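Local coordinates for protein aldehyde dehydrogenase (Trypanosoma brucei, PDB 5MYP) that probably oxidises aldehydes to carboxylic acids with NAD+ as the electron acceptor, at residues A[287-295]-A[306-314]; A[50-61]-A[69-80]. All coordinates share one frame; numbering follows the deposited sequence.

Contact 1: residues A[287-295]-A[306-314]; sequences LGDKFLKVL and QFLEESDYP
Phe291 and Tyr313 meet at an oblique angle: their ring planes stand 49° apart with centroids 5.7 Å from each other, which is neither a stack nor an edge-to-face pair. The closest touch is made by Phe291 CZ, 3.7 Å from Tyr313 CB, so the far end of the phenylalanine presses on the root of the tyrosine. Phe291 CG lies anti to its own N (chi1 174°), and this sends the ring across to the other segment, where Phe291 CE1 also reaches Leu308 CD2 at 3.7 Å and Ser311 OG at 3.6 Å. That hydroxyl is committed to its own segment, donating to Leu308 O over 2.7 Å at the end of helix 304-309. Phe307 answers from the other segment. Val294 CG2 lies over one face of its ring, a CH-pi contact 4.2 Å from the centroid and 28° off the normal, while Phe291 CA sits at the ring edge. Leu287 CD2 packs on Tyr313 CD1 at 3.6 Å, and the side chains of Leu295 and Leu308 cross at about a right angle, meeting at their CD1 atoms. No hydrogen bond joins the segments; the 432 Å² interface is held by apolar contact. Leu287, Leu295 and Tyr313 also rest on strand 346-353, where Tyr313 OH bonds to Ile347 O; helices 289-296 and 304-309 thus pack together against strands 340-341 and 346-353 of the eight-stranded mixed sheet.

Contact 2: residues A[50-61]-A[69-80]; sequences VEENTDEFCKAI and RDETVVMEILPL
Arg69 NH1 has two acceptors, Asp55 OD1 at 2.8 Å, in a salt bridge, and a water that in turn donates to Asp55 O. The carboxylate oxygen is met on its anti side, with carboxylate and guanidinium planes 62° apart and an N-H...O angle of 139°, so the bond is short but bent. The Arg69 chain, extended from CG to NE, runs past Cys58 to reach Asp55, and Asn486 of the second subunit accepts from NH2. The axes of 54-61 and 69-80 cross at 109° and approach to 9.4 Å. Cys58 is a knob in a hole formed by Arg69, Thr72, Val73 and Ile77, its SG 4.0 Å from Thr72 CG2. A second water receives from Thr72 OG1 and donates to Cys58 O. Farther along, Ile77 CG2 approaches Thr54 OG1 at 3.7 Å, while that hydroxyl donates to Val50 O. Ile61 CD1 packs on Thr72 CG2 at 3.6 Å and beside Glu76, whose carboxylate is held by Arg67 and by the backbone N of Leu131 and Leu132. The chemistry implies a mixed crossing: apolar side chains and Cys58 fill it, while one salt bridge and two bridging waters link polar groups of the two segments.

Overall arrangement
Both contacts are largely buried, yet they lie differently: contact 2 is about 18 Å from the chain's centre and contact 1 about 29 Å, with their own centres about 22 Å apart. They share no helix. Contact 1 joins the end of helix 272-287 and helix 289-296 to helix 304-309 with the loop that follows it, chiefly through aromatic and aliphatic groups, with no hydrogen bond across; contact 2 joins helices 36-52 and 54-65 to helix 69-95, adding a salt bridge and waters. Contact 2 is also the more involved in the dimer, with nine residues within reach of the second subunit against one in contact 1. The two meet where Pro314 CG packs 4.0 Å from Glu71 OE2, and Tyr477 of the second subunit reaches both, through Asp312 and Glu71.

Contact 1: residues A[287-295]-A[306-314]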
loop_
_atom_site.group_PDB
_atom_site.type_symbol
_atom_site.label_atom_id
_atom_site.label_comp_id
_atom_site.label_asym_id
_atom_site.label_seq_id
_atom_site.Cartn_x
_atom_site.Cartn_y
_atom_site.Cartn_z
ATOM N N LEU A 287 41.250 -2.619 0.753
ATOM C CA LEU A 287 41.672 -1.387 1.432
ATOM C C LEU A 287 43.136 -1.036 1.195
ATOM O O LEU A 287 43.501 0.141 1.254
ATOM C CB LEU A 287 41.402 -1.484 2.933
ATOM C CG LEU A 287 39.933 -1.686 3.311
ATOM C CD1 LEU A 287 39.781 -1.832 4.813
ATOM C CD2 LEU A 287 39.053 -0.553 2.791
ATOM N N GLY A 288 43.964 -2.048 0.937
ATOM C CA GLY A 288 45.397 -1.854 0.719
ATOM C C GLY A 288 46.189 -1.871 2.013
ATOM O O GLY A 288 45.684 -1.491 3.068
ATOM N N ASP A 289 47.449 -2.287 1.907
ATOM C CA ASP A 289 48.338 -2.473 3.056
ATOM C C ASP A 289 48.664 -1.148 3.753
ATOM O O ASP A 289 48.604 -1.064 4.984
ATOM C CB ASP A 289 49.630 -3.175 2.600
ATOM C CG ASP A 289 50.532 -3.593 3.760
ATOM O OD1 ASP A 289 50.034 -4.137 4.771
ATOM O OD2 ASP A 289 51.760 -3.398 3.646
ATOM N N LYS A 290 48.995 -0.121 2.968
ATOM C CA LYS A 290 49.410 1.172 3.529
ATOM C C LYS A 290 48.314 1.829 4.370
ATOM O O LYS A 290 48.592 2.323 5.465
ATOM C CB LYS A 290 49.886 2.141 2.441
ATOM C CG LYS A 290 50.516 3.407 3.009
ATOM C CD LYS A 290 51.316 4.196 1.985
ATOM C CE LYS A 290 51.860 5.467 2.612
ATOM N NZ LYS A 290 52.931 6.097 1.795
ATOM N N PHE A 291 47.082 1.833 3.862
ATOM C CA PHE A 291 45.943 2.391 4.604
ATOM C C PHE A 291 45.792 1.711 5.968
ATOM O O PHE A 291 45.718 2.388 6.993
ATOM C CB PHE A 291 44.638 2.274 3.799
ATOM C CG PHE A 291 43.413 2.691 4.568
ATOM C CD1 PHE A 291 43.097 4.037 4.720
ATOM C CD2 PHE A 291 42.582 1.738 5.158
ATOM C CE1 PHE A 291 41.967 4.424 5.435
ATOM C CE2 PHE A 291 41.459 2.120 5.875
ATOM C CZ PHE A 291 41.156 3.466 6.014
ATOM N N LEU A 292 45.764 0.379 5.966
ATOM C CA LEU A 292 45.609 -0.395 7.200
ATOM C C LEU A 292 46.774 -0.197 8.171
ATOM O O LEU A 292 46.551 0.002 9.362
ATOM C CB LEU A 292 45.410 -1.888 6.895
ATOM C CG LEU A 292 44.057 -2.272 6.287
ATOM C CD1 LEU A 292 44.075 -3.719 5.805
ATOM C CD2 LEU A 292 42.929 -2.042 7.283
ATOM N N LYS A 293 48.004 -0.226 7.657
ATOM C CA LYS A 293 49.196 0.013 8.487
ATOM C C LYS A 293 49.173 1.374 9.188
ATOM O O LYS A 293 49.506 1.465 10.376
ATOM C CB LYS A 293 50.479 -0.108 7.658
ATOM C CG LYS A 293 50.893 -1.538 7.364
ATOM C CD LYS A 293 52.058 -1.555 6.391
ATOM C CE LYS A 293 52.838 -2.855 6.454
ATOM N NZ LYS A 293 53.905 -2.862 5.414
ATOM N N VAL A 294 48.774 2.414 8.452
ATOM C CA VAL A 294 48.688 3.774 9.002
ATOM C C VAL A 294 47.587 3.859 10.059
ATOM O O VAL A 294 47.794 4.426 11.133
ATOM C CB VAL A 294 48.478 4.846 7.895
ATOM C CG1 VAL A 294 48.217 6.227 8.490
ATOM C CG2 VAL A 294 49.692 4.902 6.973
ATOM N N LEU A 295 46.429 3.282 9.748
ATOM C CA LEU A 295 45.308 3.233 10.688
ATOM C C LEU A 295 45.634 2.427 11.954
ATOM O O LEU A 295 45.245 2.829 13.055
ATOM C CB LEU A 295 44.059 2.664 9.999
ATOM C CG LEU A 295 42.709 2.817 10.691
ATOM C CD1 LEU A 295 42.388 4.273 10.918
ATOM C CD2 LEU A 295 41.656 2.151 9.835
ATOM N N GLN A 306 45.253 14.024 8.093
ATOM C CA GLN A 306 45.181 14.437 6.690
ATOM C C GLN A 306 45.253 13.238 5.735
ATOM O O GLN A 306 44.546 13.213 4.729
ATOM C CB GLN A 306 46.309 15.424 6.366
ATOM C CG GLN A 306 46.195 16.097 5.005
ATOM C CD GLN A 306 47.356 17.037 4.733
ATOM O OE1 GLN A 306 47.678 17.899 5.553
ATOM N NE2 GLN A 306 47.995 16.873 3.580
ATOM N N PHE A 307 46.103 12.260 6.052
ATOM C CA PHE A 307 46.212 11.031 5.252
ATOM C C PHE A 307 44.891 10.253 5.214
ATOM O O PHE A 307 44.481 9.769 4.152
ATOM C CB PHE A 307 47.337 10.131 5.787
ATOM C CG PHE A 307 47.414 8.787 5.121
ATOM C CD1 PHE A 307 48.169 8.608 3.967
ATOM C CD2 PHE A 307 46.737 7.691 5.656
ATOM C CE1 PHE A 307 48.240 7.362 3.353
ATOM C CE2 PHE A 307 46.790 6.453 5.037
ATOM C CZ PHE A 307 47.555 6.283 3.893
ATOM N N LEU A 308 44.246 10.121 6.374
ATOM C CA LEU A 308 42.975 9.397 6.468
ATOM C C LEU A 308 41.826 10.148 5.795
ATOM O O LEU A 308 40.956 9.521 5.192
ATOM C CB LEU A 308 42.631 9.078 7.925
ATOM C CG LEU A 308 43.561 8.073 8.619
ATOM C CD1 LEU A 308 43.233 7.991 10.102
ATOM C CD2 LEU A 308 43.467 6.697 7.973
ATOM N N GLU A 309 41.831 11.478 5.880
ATOM C CA GLU A 309 40.820 12.297 5.189
ATOM C C GLU A 309 41.007 12.309 3.668
ATOM O O GLU A 309 40.039 12.537 2.937
ATOM C CB GLU A 309 40.766 13.727 5.750
ATOM C CG GLU A 309 40.293 13.813 7.209
ATOM C CD GLU A 309 38.794 13.617 7.418
ATOM O OE1 GLU A 309 38.086 13.162 6.498
ATOM O OE2 GLU A 309 38.311 13.922 8.527
ATOM N N GLU A 310 42.236 12.046 3.201
ATOM C CA GLU A 310 42.529 11.858 1.767
ATOM C C GLU A 310 42.359 10.411 1.266
ATOM O O GLU A 310 42.561 10.147 0.079
ATOM C CB GLU A 310 43.957 12.337 1.452
ATOM C CG GLU A 310 44.149 13.845 1.556
ATOM C CD GLU A 310 45.608 14.276 1.433
ATOM O OE1 GLU A 310 46.487 13.428 1.148
ATOM O OE2 GLU A 310 45.881 15.478 1.626
ATOM N N SER A 311 41.958 9.488 2.144
ATOM C CA SER A 311 41.852 8.068 1.792
ATOM C C SER A 311 40.620 7.765 0.932
ATOM O O SER A 311 39.737 8.612 0.751
ATOM C CB SER A 311 41.819 7.206 3.059
ATOM O OG SER A 311 40.563 7.278 3.714
ATOM N N ASP A 312 40.576 6.535 0.425
ATOM C CA ASP A 312 39.460 6.046 -0.392
ATOM C C ASP A 312 38.352 5.376 0.434
ATOM O O ASP A 312 37.421 4.800 -0.141
ATOM C CB ASP A 312 39.977 5.037 -1.425
ATOM C CG ASP A 312 41.020 5.626 -2.366
ATOM O OD1 ASP A 312 41.217 6.858 -2.378
ATOM O OD2 ASP A 312 41.647 4.839 -3.104
ATOM N N TYR A 313 38.449 5.449 1.765
ATOM C CA TYR A 313 37.545 4.737 2.662
ATOM C C TYR A 313 36.571 5.715 3.335
ATOM O O TYR A 313 37.012 6.695 3.940
ATOM C CB TYR A 313 38.346 3.978 3.714
ATOM C CG TYR A 313 37.485 3.111 4.598
ATOM C CD1 TYR A 313 36.890 1.953 4.107
ATOM C CD2 TYR A 313 37.250 3.457 5.921
ATOM C CE1 TYR A 313 36.104 1.149 4.921
ATOM C CE2 TYR A 313 36.464 2.669 6.742
ATOM C CZ TYR A 313 35.888 1.517 6.237
ATOM O OH TYR A 313 35.104 0.733 7.047
ATOM N N PRO A 314 35.246 5.456 3.238
ATOM C CA PRO A 314 34.268 6.419 3.766
ATOM C C PRO A 314 34.264 6.601 5.281
ATOM O O PRO A 314 34.772 5.763 6.026
ATOM C CB PRO A 314 32.921 5.854 3.294
ATOM C CG PRO A 314 33.264 5.011 2.123
ATOM C CD PRO A 314 34.577 4.392 2.470
#

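Contact 2: residues A[50-61]-A[69-80]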
loop_
_atom_site.group_PDB
_atom_site.type_symbol
_atom_site.label_atom_id
_atom_site.label_comp_id
_atom_site.label_asym_id
_atom_site.label_seq_id
_atom_site.Cartn_x
_atom_site.Cartn_y
_atom_site.Cartn_z
ATOM N N VAL A 50 21.724 15.298 -13.732
ATOM C CA VAL A 50 22.690 14.308 -13.252
ATOM C C VAL A 50 23.945 14.297 -14.131
ATOM O O VAL A 50 25.059 14.393 -13.613
ATOM C CB VAL A 50 22.064 12.898 -13.163
ATOM C CG1 VAL A 50 23.115 11.852 -12.788
ATOM C CG2 VAL A 50 20.921 12.890 -12.139
ATOM N N GLU A 51 23.759 14.192 -15.446
ATOM C CA GLU A 51 24.885 14.054 -16.385
ATOM C C GLU A 51 25.769 15.301 -16.495
ATOM O O GLU A 51 26.994 15.186 -16.497
ATOM C CB GLU A 51 24.389 13.644 -17.774
ATOM C CG GLU A 51 23.844 12.227 -17.832
ATOM C CD GLU A 51 23.543 11.767 -19.251
ATOM O OE1 GLU A 51 23.176 12.605 -20.105
ATOM O OE2 GLU A 51 23.668 10.556 -19.518
ATOM N N GLU A 52 25.155 16.480 -16.579
ATOM C CA GLU A 52 25.914 17.737 -16.688
ATOM C C GLU A 52 26.672 18.093 -15.412
ATOM O O GLU A 52 27.667 18.814 -15.476
ATOM C CB GLU A 52 25.002 18.911 -17.071
ATOM C CG GLU A 52 24.373 18.779 -18.447
ATOM C CD GLU A 52 23.401 19.896 -18.780
ATOM O OE1 GLU A 52 23.343 20.918 -18.061
ATOM O OE2 GLU A 52 22.683 19.747 -19.786
ATOM N N ASN A 53 26.210 17.594 -14.262
ATOM C CA ASN A 53 26.802 17.935 -12.968
ATOM C C ASN A 53 27.375 16.729 -12.201
ATOM O O ASN A 53 27.536 16.794 -10.980
ATOM C CB ASN A 53 25.760 18.675 -12.124
ATOM C CG ASN A 53 25.162 19.863 -12.860
ATOM O OD1 ASN A 53 25.783 20.916 -12.953
ATOM N ND2 ASN A 53 23.958 19.694 -13.392
ATOM N N THR A 54 27.712 15.655 -12.920
ATOM C CA THR A 54 28.244 14.429 -12.302
ATOM C C THR A 54 29.507 14.689 -11.477
ATOM O O THR A 54 29.624 14.179 -10.358
ATOM C CB THR A 54 28.498 13.318 -13.358
ATOM O OG1 THR A 54 27.243 12.789 -13.798
ATOM C CG2 THR A 54 29.347 12.160 -12.798
ATOM N N ASP A 55 30.439 15.478 -12.024
ATOM C CA ASP A 55 31.700 15.777 -11.331
ATOM C C ASP A 55 31.483 16.495 -10.003
ATOM O O ASP A 55 32.048 16.093 -8.987
ATOM C CB ASP A 55 32.637 16.610 -12.212
ATOM C CG ASP A 55 33.174 15.831 -13.413
ATOM O OD1 ASP A 55 33.034 14.591 -13.473
ATOM O OD2 ASP A 55 33.753 16.475 -14.310
ATOM N N GLU A 56 30.664 17.544 -10.022
ATOM C CA GLU A 56 30.380 18.332 -8.817
ATOM C C GLU A 56 29.555 17.558 -7.776
ATOM O O GLU A 56 29.761 17.737 -6.573
ATOM C CB GLU A 56 29.681 19.646 -9.181
ATOM C CG GLU A 56 29.906 20.755 -8.160
ATOM C CD GLU A 56 29.307 22.086 -8.580
ATOM O OE1 GLU A 56 28.775 22.176 -9.704
ATOM O OE2 GLU A 56 29.364 23.044 -7.780
ATOM N N PHE A 57 28.635 16.707 -8.233
ATOM C CA PHE A 57 27.867 15.829 -7.317
ATOM C C PHE A 57 28.777 14.821 -6.599
ATOM O O PHE A 57 28.643 14.618 -5.394
ATOM C CB PHE A 57 26.727 15.082 -8.031
ATOM C CG PHE A 57 25.437 15.858 -8.117
ATOM C CD1 PHE A 57 24.827 16.366 -6.970
ATOM C CD2 PHE A 57 24.811 16.051 -9.345
ATOM C CE1 PHE A 57 23.636 17.077 -7.050
ATOM C CE2 PHE A 57 23.616 16.755 -9.431
ATOM C CZ PHE A 57 23.029 17.264 -8.281
ATOM N N CYS A 58 29.697 14.205 -7.343
ATOM C CA CYS A 58 30.691 13.300 -6.746
ATOM C C CYS A 58 31.557 14.012 -5.701
ATOM O O CYS A 58 31.858 13.438 -4.653
ATOM C CB CYS A 58 31.573 12.655 -7.819
ATOM S SG CYS A 58 30.698 11.463 -8.855
ATOM N N LYS A 59 31.931 15.261 -5.985
ATOM C CA LYS A 59 32.695 16.083 -5.036
ATOM C C LYS A 59 31.892 16.440 -3.781
ATOM O O LYS A 59 32.431 16.408 -2.673
ATOM C CB LYS A 59 33.198 17.365 -5.712
ATOM C CG LYS A 59 34.274 17.125 -6.759
ATOM C CD LYS A 59 35.655 17.020 -6.128
ATOM C CE LYS A 59 36.252 18.397 -5.851
ATOM N NZ LYS A 59 37.653 18.330 -5.341
ATOM N N ALA A 60 30.617 16.789 -3.960
ATOM C CA ALA A 60 29.733 17.104 -2.826
ATOM C C ALA A 60 29.483 15.867 -1.961
ATOM O O ALA A 60 29.511 15.941 -0.722
ATOM C CB ALA A 60 28.410 17.674 -3.318
ATOM N N ILE A 61 29.231 14.737 -2.622
ATOM C CA ILE A 61 29.052 13.457 -1.936
ATOM C C ILE A 61 30.353 13.041 -1.230
ATOM O O ILE A 61 30.311 12.522 -0.109
ATOM C CB ILE A 61 28.518 12.369 -2.904
ATOM C CG1 ILE A 61 27.061 12.689 -3.280
ATOM C CG2 ILE A 61 28.614 10.968 -2.291
ATOM C CD1 ILE A 61 26.591 12.041 -4.566
ATOM N N ARG A 69 34.894 8.885 -5.738
ATOM C CA ARG A 69 34.137 9.209 -6.957
ATOM C C ARG A 69 33.594 7.976 -7.684
ATOM O O ARG A 69 32.427 7.935 -8.071
ATOM C CB ARG A 69 35.015 10.015 -7.919
ATOM C CG ARG A 69 34.485 10.090 -9.340
ATOM C CD ARG A 69 35.433 10.856 -10.236
ATOM N NE ARG A 69 35.084 10.672 -11.641
ATOM C CZ ARG A 69 34.241 11.437 -12.336
ATOM N NH1 ARG A 69 33.633 12.483 -11.780
ATOM N NH2 ARG A 69 34.011 11.155 -13.616
ATOM N N ASP A 70 34.468 6.995 -7.887
ATOM C CA ASP A 70 34.110 5.743 -8.561
ATOM C C ASP A 70 33.045 4.945 -7.805
ATOM O O ASP A 70 32.179 4.331 -8.430
ATOM C CB ASP A 70 35.355 4.868 -8.779
ATOM C CG ASP A 70 36.364 5.496 -9.742
ATOM O OD1 ASP A 70 36.062 6.534 -10.369
ATOM O OD2 ASP A 70 37.475 4.943 -9.857
ATOM N N GLU A 71 33.110 4.953 -6.473
ATOM C CA GLU A 71 32.076 4.312 -5.648
ATOM C C GLU A 71 30.730 5.019 -5.840
ATOM O O GLU A 71 29.700 4.366 -6.001
ATOM C CB GLU A 71 32.469 4.307 -4.167
ATOM C CG GLU A 71 31.673 3.315 -3.326
ATOM C CD GLU A 71 32.205 3.166 -1.909
ATOM O OE1 GLU A 71 33.424 2.950 -1.742
ATOM O OE2 GLU A 71 31.404 3.256 -0.956
ATOM N N THR A 72 30.756 6.349 -5.838
ATOM C CA THR A 72 29.557 7.158 -6.076
ATOM C C THR A 72 28.988 6.961 -7.483
ATOM O O THR A 72 27.767 6.928 -7.656
ATOM C CB THR A 72 29.842 8.654 -5.828
ATOM O OG1 THR A 72 30.282 8.826 -4.477
ATOM C CG2 THR A 72 28.594 9.513 -6.064
ATOM N N VAL A 73 29.865 6.827 -8.476
ATOM C CA VAL A 73 29.429 6.543 -9.850
ATOM C C VAL A 73 28.683 5.203 -9.926
ATOM O O VAL A 73 27.601 5.127 -10.510
ATOM C CB VAL A 73 30.616 6.593 -10.851
ATOM C CG1 VAL A 73 30.234 6.019 -12.211
ATOM C CG2 VAL A 73 31.113 8.026 -11.009
ATOM N N VAL A 74 29.262 4.168 -9.323
ATOM C CA VAL A 74 28.674 2.822 -9.318
ATOM C C VAL A 74 27.360 2.774 -8.522
ATOM O O VAL A 74 26.388 2.168 -8.974
ATOM C CB VAL A 74 29.683 1.772 -8.769
ATOM C CG1 VAL A 74 29.025 0.418 -8.502
ATOM C CG2 VAL A 74 30.847 1.601 -9.735
ATOM N N MET A 75 27.335 3.419 -7.357
ATOM C CA MET A 75 26.212 3.295 -6.417
ATOM C C MET A 75 25.077 4.303 -6.627
ATOM O O MET A 75 23.936 4.008 -6.269
ATOM C CB MET A 75 26.717 3.395 -4.970
ATOM C CG MET A 75 27.714 2.314 -4.560
ATOM S SD MET A 75 27.107 0.622 -4.704
ATOM C CE MET A 75 25.750 0.634 -3.539
ATOM N N GLU A 76 25.379 5.478 -7.185
ATOM C CA GLU A 76 24.386 6.556 -7.312
ATOM C C GLU A 76 24.183 7.066 -8.739
ATOM O O GLU A 76 23.054 7.071 -9.222
ATOM C CB GLU A 76 24.727 7.713 -6.370
ATOM C CG GLU A 76 24.730 7.311 -4.902
ATOM C CD GLU A 76 24.661 8.493 -3.948
ATOM O OE1 GLU A 76 23.592 9.131 -3.845
ATOM O OE2 GLU A 76 25.689 8.772 -3.307
ATOM N N ILE A 77 25.262 7.465 -9.415
ATOM C CA ILE A 77 25.152 8.144 -10.713
ATOM C C ILE A 77 24.605 7.206 -11.791
ATOM O O ILE A 77 23.627 7.539 -12.458
ATOM C CB ILE A 77 26.504 8.742 -11.188
ATOM C CG1 ILE A 77 27.073 9.744 -10.161
ATOM C CG2 ILE A 77 26.359 9.403 -12.561
ATOM C CD1 ILE A 77 26.207 10.961 -9.890
ATOM N N LEU A 78 25.229 6.044 -11.953
ATOM C CA LEU A 78 24.803 5.079 -12.977
ATOM C C LEU A 78 23.386 4.515 -12.755
ATOM O O LEU A 78 22.620 4.436 -13.711
ATOM C CB LEU A 78 25.830 3.942 -13.148
ATOM C CG LEU A 78 27.176 4.310 -13.785
ATOM C CD1 LEU A 78 28.108 3.105 -13.760
ATOM C CD2 LEU A 78 27.013 4.839 -15.204
ATOM N N PRO A 79 23.034 4.126 -11.508
ATOM C CA PRO A 79 21.639 3.726 -11.244
ATOM C C PRO A 79 20.595 4.806 -11.541
ATOM O O PRO A 79 19.525 4.487 -12.050
ATOM C CB PRO A 79 21.652 3.386 -9.750
ATOM C CG PRO A 79 23.031 2.905 -9.508
ATOM C CD PRO A 79 23.915 3.757 -10.385
ATOM N N LEU A 80 20.910 6.064 -11.230
ATOM C CA LEU A 80 20.026 7.183 -11.573
ATOM C C LEU A 80 19.864 7.357 -13.083
ATOM O O LEU A 80 18.751 7.558 -13.561
ATOM C CB LEU A 80 20.509 8.492 -10.937
ATOM C CG LEU A 80 20.235 8.646 -9.437
ATOM C CD1 LEU A 80 20.910 9.900 -8.919
ATOM C CD2 LEU A 80 18.741 8.673 -9.135
HETATM O O HOH W 1 34.243 14.495 -9.454
HETATM O O HOH W 2 32.150 10.687 -4.465
#